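Local atomic coordinates of lysine-sensitive aspartokinase 3 (Escherichia coli, PDB entry 2J0W), a protein that catalyses the ATP-dependent phosphorylation of L-aspartate to 4-phospho-L-aspartate, the first step toward lysine, and is feedback-inhibited by lysine. Residues Gly199-Glu210 and Leu259-Ser270; Glu3-Ser13 and His213-Asp222. One frame throughout, in Å; residues are numbered along the deposited sequence.

Contact 1 (Gly199-Glu210 and Leu259-Ser270); sequences GGSDYTAALLAE and LHPATLLPAVRS. With ASP (aspartic acid), chain B.
The Tyr203 ring lies flat against the methyl of Ala262, whose CB stands 3.6 Å from the ring centroid, almost on the ring normal, in a CH-pi contact. Leu207 CD1, from the tyrosine's own helix, covers the opposite face, so the ring is sandwiched. With CG anti to the backbone N (chi1 -167°), the ring swings out from the helix flank to reach this slot; the imidazole of His260 is nearly parallel to it but slid aside. At the ring edge a water joins Tyr203 OH to Arg269 NH1. Were Tyr203 replaced by an alanine, the Ala262 methyl would probably face a gap and this water would lose its phenolic partner. Pro266 is a knob among Tyr203, Ala206, Leu207 and Glu210, its CG 3.7 Å from Leu207 CD2. Beyond it the extended Glu210 meets Arg269 in a salt bridge, OE1 to NH2 2.9 Å, the carboxylate and guanidinium planes 26° apart. The axes of helices 200-210 and 264-270 run 22° from parallel and approach to 8.1 Å. Gly199 and Ser201, where the first helix begins, bind the substrate aspartate; that helix also packs on strands 5-9 and 216-221, whereas Leu264 and Val268 touch helix 245-253.

Contact 2 (Glu3-Ser13 and His213-Asp222); sequences EIVVSKFGGTS and HASRVDIWTD. With ADP (adenosine-5'-diphosphate), chain D.
Asp218 N donates to Val6 O over 2.6 Å, and Lys8 N returns an equally short bond to Asp218 O, so Asp218 is held by strand 5-9 through both its N-H and its carbonyl. Val6 N to Arg216 O and Trp220 N to Lys8 O extend the alternation, which fades at the weak bond from Gly10 N to Trp220 O. This is the parallel pairing of strands 5-9 and 216-221.

Side chains sort onto two faces. On one, Phe9 and Trp220 lie side by side and point the same way, their planes 14° apart but slid so that the rings barely overlap; Phe9 CE1 comes to 3.5 Å from Trp220 CD1. Farther along this face, Val5 CG2 approaches the edge of the Arg216 guanidinium in its plane, 3.3 Å from NH2, and Val5 CG1 lies against Asp218 OD2. The other face carries Val6, Lys8, Val217 and Ile219, with Ile219 CD1 against Lys8 CB. Lys8 bends at its second torsion (chi2 -86°), and its NZ comes to 3.0 Å from ADP O3B, with Asp202 as its second partner.

Past the strand ends the two segments hold the nucleotide. Gly11 N and Thr221 OG1 donate to different beta-phosphate oxygens, and Asp222 OD1 accepts a very short 2.5 Å bond from the ribose O3'. Gly10, with no side chain, lets its CA come to 3.3 Å from ADP O2B. Asp222 OD2 has its own mate in Arg232. Nucleotide binding at the C-terminal ends of adjacent parallel strands, with a lysine near the end of the first strand and a glycine-rich loop after it, is characteristic of the amino acid kinase fold.

In the fold
Contacts 1 and 2 lie with their centres about 10 Å apart in the amino acid kinase domain, joined by the chain itself: helix 200-211 leads into strand 216-221, and Ala209 O probably accepts a hydrogen bond from Ala214 N at the turn. The helix rests on the strand pair, Ala209 CB lying 3.3 Å from Val217 CG2. At the other end the contacts are tied by the 3.1 Å salt bridge from Asp202 OD1 to Lys8 NZ, near ADP and a bound magnesium ion. There the aspartate and nucleotide sites converge: in contact 1, Ser201 N reaches OD2 of the bound aspartate at 2.8 Å, while contact 2 supplies the site for the beta-phosphate and ribose of ADP.

Contact 1 (Gly199-Glu210 and Leu259-Ser270)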
loop_
_atom_site.group_PDB
_atom_site.type_symbol
_atom_site.label_atom_id
_atom_site.label_comp_id
_atom_site.label_asym_id
_atom_site.label_seq_id
_atom_site.Cartn_x
_atom_site.Cartn_y
_atom_site.Cartn_z
ATOM N N GLY A 199 -6.072 -23.212 -15.664
ATOM C CA GLY A 199 -4.669 -23.531 -15.479
ATOM C C GLY A 199 -4.402 -24.390 -14.264
ATOM O O GLY A 199 -3.254 -24.689 -13.931
ATOM N N GLY A 200 -5.480 -24.798 -13.614
ATOM C CA GLY A 200 -5.395 -25.601 -12.410
ATOM C C GLY A 200 -4.741 -26.955 -12.544
ATOM O O GLY A 200 -4.442 -27.605 -11.531
ATOM N N SER A 201 -4.523 -27.411 -13.767
ATOM C CA SER A 201 -3.878 -28.710 -13.907
ATOM C C SER A 201 -2.450 -28.682 -13.350
ATOM O O SER A 201 -1.931 -29.724 -12.964
ATOM C CB SER A 201 -3.863 -29.166 -15.370
ATOM O OG SER A 201 -5.168 -29.527 -15.798
ATOM N N ASP A 202 -1.822 -27.498 -13.315
ATOM C CA ASP A 202 -0.459 -27.374 -12.781
ATOM C C ASP A 202 -0.550 -27.587 -11.291
ATOM O O ASP A 202 0.236 -28.329 -10.679
ATOM C CB ASP A 202 0.133 -25.976 -12.996
ATOM C CG ASP A 202 0.454 -25.689 -14.439
ATOM O OD1 ASP A 202 0.976 -26.603 -15.128
ATOM O OD2 ASP A 202 0.196 -24.538 -14.871
ATOM N N TYR A 203 -1.528 -26.906 -10.718
ATOM C CA TYR A 203 -1.759 -26.965 -9.296
ATOM C C TYR A 203 -1.980 -28.414 -8.871
ATOM O O TYR A 203 -1.383 -28.881 -7.898
ATOM C CB TYR A 203 -2.959 -26.080 -8.955
ATOM C CG TYR A 203 -3.126 -25.787 -7.487
ATOM C CD1 TYR A 203 -2.063 -25.935 -6.596
ATOM C CD2 TYR A 203 -4.349 -25.337 -6.988
ATOM C CE1 TYR A 203 -2.218 -25.642 -5.246
ATOM C CE2 TYR A 203 -4.512 -25.040 -5.644
ATOM C CZ TYR A 203 -3.445 -25.191 -4.779
ATOM O OH TYR A 203 -3.593 -24.855 -3.455
ATOM N N THR A 204 -2.808 -29.138 -9.617
ATOM C CA THR A 204 -3.085 -30.527 -9.281
ATOM C C THR A 204 -1.806 -31.352 -9.231
ATOM O O THR A 204 -1.638 -32.216 -8.374
ATOM C CB THR A 204 -4.029 -31.178 -10.313
ATOM O OG1 THR A 204 -5.273 -30.474 -10.335
ATOM C CG2 THR A 204 -4.284 -32.635 -9.951
ATOM N N ALA A 205 -0.905 -31.087 -10.162
ATOM C CA ALA A 205 0.332 -31.846 -10.223
ATOM C C ALA A 205 1.174 -31.626 -8.985
ATOM O O ALA A 205 1.709 -32.573 -8.428
ATOM C CB ALA A 205 1.111 -31.477 -11.467
ATOM N N ALA A 206 1.298 -30.377 -8.556
ATOM C CA ALA A 206 2.067 -30.074 -7.357
ATOM C C ALA A 206 1.389 -30.670 -6.124
ATOM O O ALA A 206 2.056 -31.213 -5.244
ATOM C CB ALA A 206 2.204 -28.570 -7.195
ATOM N N LEU A 207 0.059 -30.582 -6.073
ATOM C CA LEU A 207 -0.726 -31.080 -4.938
ATOM C C LEU A 207 -0.556 -32.563 -4.635
ATOM O O LEU A 207 -0.309 -32.949 -3.486
ATOM C CB LEU A 207 -2.216 -30.776 -5.153
ATOM C CG LEU A 207 -2.593 -29.289 -5.204
ATOM C CD1 LEU A 207 -3.971 -29.127 -5.829
ATOM C CD2 LEU A 207 -2.542 -28.684 -3.805
ATOM N N LEU A 208 -0.707 -33.388 -5.664
ATOM C CA LEU A 208 -0.584 -34.837 -5.520
ATOM C C LEU A 208 0.873 -35.239 -5.272
ATOM O O LEU A 208 1.152 -36.279 -4.662
ATOM C CB LEU A 208 -1.122 -35.523 -6.780
ATOM C CG LEU A 208 -2.578 -35.194 -7.130
ATOM C CD1 LEU A 208 -2.786 -35.262 -8.631
ATOM C CD2 LEU A 208 -3.491 -36.155 -6.419
ATOM N N ALA A 209 1.793 -34.401 -5.751
ATOM C CA ALA A 209 3.221 -34.639 -5.574
ATOM C C ALA A 209 3.533 -34.513 -4.082
ATOM O O ALA A 209 4.220 -35.361 -3.505
ATOM C CB ALA A 209 4.021 -33.622 -6.367
ATOM N N GLU A 210 3.012 -33.455 -3.464
ATOM C CA GLU A 210 3.210 -33.228 -2.042
ATOM C C GLU A 210 2.532 -34.317 -1.240
ATOM O O GLU A 210 3.129 -34.900 -0.334
ATOM C CB GLU A 210 2.633 -31.880 -1.634
ATOM C CG GLU A 210 2.325 -31.773 -0.156
ATOM C CD GLU A 210 2.034 -30.351 0.258
ATOM O OE1 GLU A 210 1.281 -29.664 -0.468
ATOM O OE2 GLU A 210 2.554 -29.920 1.308
ATOM N N LEU A 259 2.882 -21.057 -15.235
ATOM C CA LEU A 259 2.573 -21.733 -13.987
ATOM C C LEU A 259 1.373 -21.112 -13.324
ATOM O O LEU A 259 1.214 -19.890 -13.296
ATOM C CB LEU A 259 3.744 -21.704 -13.011
ATOM C CG LEU A 259 4.989 -22.481 -13.415
ATOM C CD1 LEU A 259 5.897 -22.599 -12.207
ATOM C CD2 LEU A 259 4.611 -23.847 -13.910
ATOM N N HIS A 260 0.508 -21.968 -12.813
ATOM C CA HIS A 260 -0.657 -21.485 -12.118
ATOM C C HIS A 260 -0.084 -20.844 -10.849
ATOM O O HIS A 260 0.810 -21.398 -10.211
ATOM C CB HIS A 260 -1.578 -22.650 -11.755
ATOM C CG HIS A 260 -2.822 -22.228 -11.048
ATOM N ND1 HIS A 260 -3.948 -21.795 -11.716
ATOM C CD2 HIS A 260 -3.095 -22.104 -9.729
ATOM C CE1 HIS A 260 -4.860 -21.420 -10.837
ATOM N NE2 HIS A 260 -4.366 -21.595 -9.624
ATOM N N PRO A 261 -0.574 -19.656 -10.490
ATOM C CA PRO A 261 -0.123 -18.929 -9.305
ATOM C C PRO A 261 -0.066 -19.738 -8.010
ATOM O O PRO A 261 0.602 -19.330 -7.064
ATOM C CB PRO A 261 -1.116 -17.778 -9.223
ATOM C CG PRO A 261 -1.332 -17.453 -10.639
ATOM C CD PRO A 261 -1.476 -18.816 -11.299
ATOM N N ALA A 262 -0.750 -20.875 -7.966
ATOM C CA ALA A 262 -0.776 -21.700 -6.756
ATOM C C ALA A 262 0.024 -22.998 -6.861
ATOM O O ALA A 262 0.024 -23.808 -5.925
ATOM C CB ALA A 262 -2.228 -22.034 -6.377
ATOM N N THR A 263 0.694 -23.207 -7.992
ATOM C CA THR A 263 1.477 -24.425 -8.189
ATOM C C THR A 263 2.550 -24.616 -7.122
ATOM O O THR A 263 2.602 -25.649 -6.456
ATOM C CB THR A 263 2.195 -24.425 -9.544
ATOM O OG1 THR A 263 1.304 -23.962 -10.572
ATOM C CG2 THR A 263 2.675 -25.835 -9.867
ATOM N N LEU A 264 3.392 -23.600 -6.963
ATOM C CA LEU A 264 4.511 -23.632 -6.023
ATOM C C LEU A 264 4.197 -23.680 -4.522
ATOM O O LEU A 264 5.089 -23.979 -3.718
ATOM C CB LEU A 264 5.459 -22.463 -6.334
ATOM C CG LEU A 264 5.947 -22.449 -7.803
ATOM C CD1 LEU A 264 6.745 -21.181 -8.131
ATOM C CD2 LEU A 264 6.778 -23.698 -8.057
ATOM N N LEU A 265 2.957 -23.403 -4.125
ATOM C CA LEU A 265 2.639 -23.473 -2.703
ATOM C C LEU A 265 3.010 -24.848 -2.167
ATOM O O LEU A 265 3.687 -24.962 -1.152
ATOM C CB LEU A 265 1.157 -23.215 -2.446
ATOM C CG LEU A 265 0.677 -21.767 -2.511
ATOM C CD1 LEU A 265 -0.834 -21.728 -2.201
ATOM C CD2 LEU A 265 1.483 -20.908 -1.521
ATOM N N PRO A 266 2.545 -25.917 -2.827
ATOM C CA PRO A 266 2.920 -27.232 -2.303
ATOM C C PRO A 266 4.420 -27.441 -2.487
ATOM O O PRO A 266 5.077 -28.058 -1.651
ATOM C CB PRO A 266 2.086 -28.199 -3.151
ATOM C CG PRO A 266 0.869 -27.389 -3.483
ATOM C CD PRO A 266 1.465 -26.041 -3.824
ATOM N N ALA A 267 4.954 -26.916 -3.585
ATOM C CA ALA A 267 6.378 -27.045 -3.885
ATOM C C ALA A 267 7.217 -26.565 -2.709
ATOM O O ALA A 267 8.104 -27.273 -2.236
ATOM C CB ALA A 267 6.724 -26.243 -5.133
ATOM N N VAL A 268 6.922 -25.354 -2.248
ATOM C CA VAL A 268 7.621 -24.753 -1.124
ATOM C C VAL A 268 7.367 -25.534 0.157
ATOM O O VAL A 268 8.291 -25.798 0.923
ATOM C CB VAL A 268 7.163 -23.295 -0.898
ATOM C CG1 VAL A 268 7.761 -22.751 0.388
ATOM C CG2 VAL A 268 7.580 -22.435 -2.071
ATOM N N ARG A 269 6.116 -25.905 0.391
ATOM C CA ARG A 269 5.771 -26.638 1.597
ATOM C C ARG A 269 6.448 -27.991 1.761
ATOM O O ARG A 269 6.587 -28.471 2.885
ATOM C CB ARG A 269 4.260 -26.828 1.687
ATOM C CG ARG A 269 3.491 -25.532 1.844
ATOM C CD ARG A 269 2.186 -25.814 2.534
ATOM N NE ARG A 269 1.349 -26.765 1.804
ATOM C CZ ARG A 269 0.455 -26.416 0.881
ATOM N NH1 ARG A 269 0.278 -25.134 0.567
ATOM N NH2 ARG A 269 -0.276 -27.351 0.290
ATOM N N SER A 270 6.863 -28.610 0.654
ATOM C CA SER A 270 7.522 -29.917 0.711
ATOM C C SER A 270 8.849 -30.001 -0.040
ATOM O O SER A 270 9.407 -31.089 -0.227
ATOM C CB SER A 270 6.580 -31.010 0.207
ATOM O OG SER A 270 5.604 -31.321 1.189
HETATM N N ASP B . -8.166 -27.685 -18.581
HETATM C CA ASP B . -8.169 -26.479 -17.757
HETATM C C ASP B . -8.063 -25.280 -18.725
HETATM O O ASP B . -8.171 -25.500 -19.956
HETATM C CB ASP B . -7.004 -26.551 -16.722
HETATM C CG ASP B . -5.565 -26.484 -17.277
HETATM O OD1 ASP B . -5.407 -26.364 -18.532
HETATM O OD2 ASP B . -4.577 -26.553 -16.459
HETATM O OXT ASP B . -7.831 -24.121 -18.236
HETATM O O HOH W 1 -2.010 -24.602 -1.145
#

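Contact 2 (Glu3-Ser13 and His213-Asp222)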
loop_
_atom_site.group_PDB
_atom_site.type_symbol
_atom_site.label_atom_id
_atom_site.label_comp_id
_atom_site.label_asym_id
_atom_site.label_seq_id
_atom_site.Cartn_x
_atom_site.Cartn_y
_atom_site.Cartn_z
ATOM N N GLU A 3 9.875 -41.424 -3.532
ATOM C CA GLU A 3 10.660 -41.547 -4.797
ATOM C C GLU A 3 9.750 -41.835 -5.988
ATOM O O GLU A 3 9.711 -42.950 -6.518
ATOM C CB GLU A 3 11.716 -42.651 -4.662
ATOM C CG GLU A 3 12.450 -42.987 -5.958
ATOM C CD GLU A 3 12.791 -41.755 -6.784
ATOM O OE1 GLU A 3 11.887 -41.210 -7.459
ATOM O OE2 GLU A 3 13.965 -41.327 -6.751
ATOM N N ILE A 4 9.018 -40.811 -6.408
ATOM C CA ILE A 4 8.104 -40.936 -7.531
ATOM C C ILE A 4 8.016 -39.582 -8.200
ATOM O O ILE A 4 7.776 -38.573 -7.546
ATOM C CB ILE A 4 6.687 -41.353 -7.060
ATOM C CG1 ILE A 4 6.740 -42.717 -6.358
ATOM C CG2 ILE A 4 5.743 -41.392 -8.247
ATOM C CD1 ILE A 4 5.458 -43.096 -5.627
ATOM N N VAL A 5 8.235 -39.550 -9.503
ATOM C CA VAL A 5 8.139 -38.295 -10.217
ATOM C C VAL A 5 6.732 -38.204 -10.773
ATOM O O VAL A 5 6.178 -39.199 -11.248
ATOM C CB VAL A 5 9.159 -38.213 -11.365
ATOM C CG1 VAL A 5 8.785 -37.094 -12.332
ATOM C CG2 VAL A 5 10.538 -37.958 -10.794
ATOM N N VAL A 6 6.161 -37.008 -10.675
ATOM C CA VAL A 6 4.823 -36.704 -11.170
ATOM C C VAL A 6 4.974 -35.820 -12.417
ATOM O O VAL A 6 5.647 -34.785 -12.371
ATOM C CB VAL A 6 4.015 -35.957 -10.087
ATOM C CG1 VAL A 6 2.661 -35.548 -10.628
ATOM C CG2 VAL A 6 3.850 -36.849 -8.863
ATOM N N SER A 7 4.367 -36.237 -13.528
ATOM C CA SER A 7 4.445 -35.494 -14.797
ATOM C C SER A 7 3.114 -34.853 -15.213
ATOM O O SER A 7 2.053 -35.472 -15.093
ATOM C CB SER A 7 4.921 -36.421 -15.925
ATOM O OG SER A 7 6.276 -36.799 -15.749
ATOM N N LYS A 8 3.167 -33.625 -15.721
ATOM C CA LYS A 8 1.947 -32.943 -16.135
ATOM C C LYS A 8 1.988 -32.500 -17.587
ATOM O O LYS A 8 2.981 -31.943 -18.057
ATOM C CB LYS A 8 1.678 -31.741 -15.227
ATOM C CG LYS A 8 0.380 -30.988 -15.518
ATOM C CD LYS A 8 0.548 -29.928 -16.601
ATOM C CE LYS A 8 -0.685 -29.029 -16.658
ATOM N NZ LYS A 8 -0.515 -27.806 -17.507
ATOM N N PHE A 9 0.890 -32.750 -18.292
ATOM C CA PHE A 9 0.780 -32.398 -19.700
ATOM C C PHE A 9 -0.419 -31.502 -19.945
ATOM O O PHE A 9 -1.540 -31.807 -19.514
ATOM C CB PHE A 9 0.673 -33.669 -20.526
ATOM C CG PHE A 9 1.865 -34.570 -20.393
ATOM C CD1 PHE A 9 2.987 -34.386 -21.200
ATOM C CD2 PHE A 9 1.867 -35.607 -19.459
ATOM C CE1 PHE A 9 4.091 -35.221 -21.086
ATOM C CE2 PHE A 9 2.964 -36.448 -19.333
ATOM C CZ PHE A 9 4.082 -36.255 -20.152
ATOM N N GLY A 10 -0.160 -30.397 -20.636
ATOM C CA GLY A 10 -1.194 -29.425 -20.934
ATOM C C GLY A 10 -1.941 -29.663 -22.233
ATOM O O GLY A 10 -1.736 -30.672 -22.912
ATOM N N GLY A 11 -2.801 -28.707 -22.577
ATOM C CA GLY A 11 -3.607 -28.797 -23.783
ATOM C C GLY A 11 -2.839 -29.221 -25.013
ATOM O O GLY A 11 -3.048 -30.321 -25.531
ATOM N N THR A 12 -1.946 -28.352 -25.478
ATOM C CA THR A 12 -1.144 -28.645 -26.660
ATOM C C THR A 12 -0.461 -30.010 -26.591
ATOM O O THR A 12 -0.364 -30.708 -27.600
ATOM C CB THR A 12 -0.058 -27.594 -26.865
ATOM O OG1 THR A 12 0.766 -27.532 -25.695
ATOM C CG2 THR A 12 -0.677 -26.237 -27.131
ATOM N N SER A 13 -0.006 -30.398 -25.403
ATOM C CA SER A 13 0.690 -31.673 -25.234
ATOM C C SER A 13 -0.180 -32.921 -25.374
ATOM O O SER A 13 0.327 -34.040 -25.331
ATOM C CB SER A 13 1.401 -31.707 -23.878
ATOM O OG SER A 13 2.323 -30.639 -23.792
ATOM N N HIS A 213 4.509 -37.485 -1.431
ATOM C CA HIS A 213 5.943 -37.395 -1.125
ATOM C C HIS A 213 6.766 -37.767 -2.351
ATOM O O HIS A 213 7.538 -38.721 -2.335
ATOM C CB HIS A 213 6.299 -38.344 0.012
ATOM C CG HIS A 213 5.277 -38.363 1.118
ATOM N ND1 HIS A 213 4.941 -37.248 1.849
ATOM C CD2 HIS A 213 4.501 -39.370 1.586
ATOM C CE1 HIS A 213 3.995 -37.560 2.727
ATOM N NE2 HIS A 213 3.713 -38.840 2.586
ATOM N N ALA A 214 6.600 -36.999 -3.418
ATOM C CA ALA A 214 7.323 -37.242 -4.660
ATOM C C ALA A 214 8.676 -36.549 -4.639
ATOM O O ALA A 214 8.873 -35.549 -3.941
ATOM C CB ALA A 214 6.512 -36.723 -5.838
ATOM N N SER A 215 9.602 -37.087 -5.419
ATOM C CA SER A 215 10.932 -36.530 -5.523
ATOM C C SER A 215 10.897 -35.372 -6.496
ATOM O O SER A 215 11.804 -34.538 -6.513
ATOM C CB SER A 215 11.923 -37.574 -6.042
ATOM O OG SER A 215 11.313 -38.836 -6.223
ATOM N N ARG A 216 9.863 -35.312 -7.328
ATOM C CA ARG A 216 9.780 -34.232 -8.311
ATOM C C ARG A 216 8.498 -34.157 -9.138
ATOM O O ARG A 216 7.724 -35.110 -9.228
ATOM C CB ARG A 216 10.954 -34.330 -9.280
ATOM C CG ARG A 216 10.976 -33.252 -10.359
ATOM C CD ARG A 216 12.062 -33.526 -11.378
ATOM N NE ARG A 216 12.099 -34.947 -11.699
ATOM C CZ ARG A 216 12.809 -35.471 -12.687
ATOM N NH1 ARG A 216 13.548 -34.685 -13.462
ATOM N NH2 ARG A 216 12.774 -36.781 -12.895
ATOM N N VAL A 217 8.310 -33.003 -9.767
ATOM C CA VAL A 217 7.168 -32.727 -10.615
ATOM C C VAL A 217 7.673 -32.223 -11.947
ATOM O O VAL A 217 8.549 -31.351 -11.989
ATOM C CB VAL A 217 6.319 -31.625 -9.993
ATOM C CG1 VAL A 217 5.277 -31.148 -10.992
ATOM C CG2 VAL A 217 5.686 -32.118 -8.718
ATOM N N ASP A 218 7.145 -32.762 -13.037
ATOM C CA ASP A 218 7.557 -32.291 -14.353
ATOM C C ASP A 218 6.397 -31.626 -15.120
ATOM O O ASP A 218 5.379 -32.257 -15.415
ATOM C CB ASP A 218 8.135 -33.436 -15.199
ATOM C CG ASP A 218 9.555 -33.808 -14.797
ATOM O OD1 ASP A 218 10.348 -32.894 -14.482
ATOM O OD2 ASP A 218 9.877 -35.020 -14.807
ATOM N N ILE A 219 6.552 -30.346 -15.433
ATOM C CA ILE A 219 5.530 -29.618 -16.169
ATOM C C ILE A 219 5.893 -29.599 -17.655
ATOM O O ILE A 219 6.852 -28.937 -18.064
ATOM C CB ILE A 219 5.405 -28.146 -15.664
ATOM C CG1 ILE A 219 5.106 -28.131 -14.165
ATOM C CG2 ILE A 219 4.297 -27.409 -16.417
ATOM C CD1 ILE A 219 3.923 -28.986 -13.755
ATOM N N TRP A 220 5.133 -30.322 -18.466
ATOM C CA TRP A 220 5.397 -30.359 -19.898
ATOM C C TRP A 220 4.448 -29.429 -20.645
ATOM O O TRP A 220 3.255 -29.677 -20.716
ATOM C CB TRP A 220 5.278 -31.799 -20.409
ATOM C CG TRP A 220 6.387 -32.689 -19.880
ATOM C CD1 TRP A 220 6.301 -33.621 -18.879
ATOM C CD2 TRP A 220 7.764 -32.652 -20.271
ATOM N NE1 TRP A 220 7.542 -34.159 -18.619
ATOM C CE2 TRP A 220 8.457 -33.581 -19.462
ATOM C CE3 TRP A 220 8.484 -31.918 -21.228
ATOM C CZ2 TRP A 220 9.832 -33.796 -19.581
ATOM C CZ3 TRP A 220 9.851 -32.132 -21.345
ATOM C CH2 TRP A 220 10.509 -33.064 -20.527
ATOM N N THR A 221 4.987 -28.351 -21.203
ATOM C CA THR A 221 4.160 -27.387 -21.912
ATOM C C THR A 221 4.534 -27.238 -23.383
ATOM O O THR A 221 5.068 -28.169 -23.976
ATOM C CB THR A 221 4.210 -26.011 -21.208
ATOM O OG1 THR A 221 3.471 -25.051 -21.970
ATOM C CG2 THR A 221 5.629 -25.550 -21.058
ATOM N N ASP A 222 4.245 -26.074 -23.966
ATOM C CA ASP A 222 4.532 -25.804 -25.373
ATOM C C ASP A 222 5.683 -24.800 -25.531
ATOM O O ASP A 222 5.822 -24.132 -26.562
ATOM C CB ASP A 222 3.272 -25.270 -26.063
ATOM C CG ASP A 222 2.898 -23.869 -25.611
ATOM O OD1 ASP A 222 3.537 -23.350 -24.678
ATOM O OD2 ASP A 222 1.963 -23.277 -26.191
HETATM P PB ADP D . -0.168 -25.535 -20.626
HETATM O O1B ADP D . 1.019 -26.372 -20.916
HETATM O O2B ADP D . -1.437 -26.130 -21.184
HETATM O O3B ADP D . -0.318 -25.262 -19.092
HETATM P PA ADP D . -0.312 -22.666 -21.084
HETATM O O1A ADP D . -0.770 -21.976 -22.315
HETATM O O2A ADP D . -1.261 -22.655 -19.929
HETATM O O3A ADP D . 0.067 -24.162 -21.402
HETATM O "O5'" ADP D . 1.068 -21.892 -20.771
HETATM C "C5'" ADP D . 2.324 -21.917 -21.521
HETATM C "C4'" ADP D . 2.547 -20.509 -22.046
HETATM O "O4'" ADP D . 2.635 -19.431 -21.068
HETATM C "C3'" ADP D . 3.745 -20.245 -22.921
HETATM O "O3'" ADP D . 3.428 -20.947 -24.144
HETATM C "C2'" ADP D . 3.715 -18.734 -22.993
HETATM O "O2'" ADP D . 2.797 -18.278 -23.972
HETATM C "C1'" ADP D . 3.282 -18.306 -21.637
HETATM N N9 ADP D . 4.364 -17.648 -20.760
HETATM C C8 ADP D . 4.126 -16.477 -20.131
HETATM N N7 ADP D . 5.126 -16.010 -19.413
HETATM C C5 ADP D . 6.077 -16.942 -19.572
HETATM C C6 ADP D . 7.418 -16.999 -19.038
HETATM N N6 ADP D . 7.929 -16.113 -18.256
HETATM N N1 ADP D . 8.153 -18.136 -19.427
HETATM C C2 ADP D . 7.635 -19.130 -20.275
HETATM N N3 ADP D . 6.370 -19.069 -20.780
HETATM C C4 ADP D . 5.645 -17.984 -20.414
#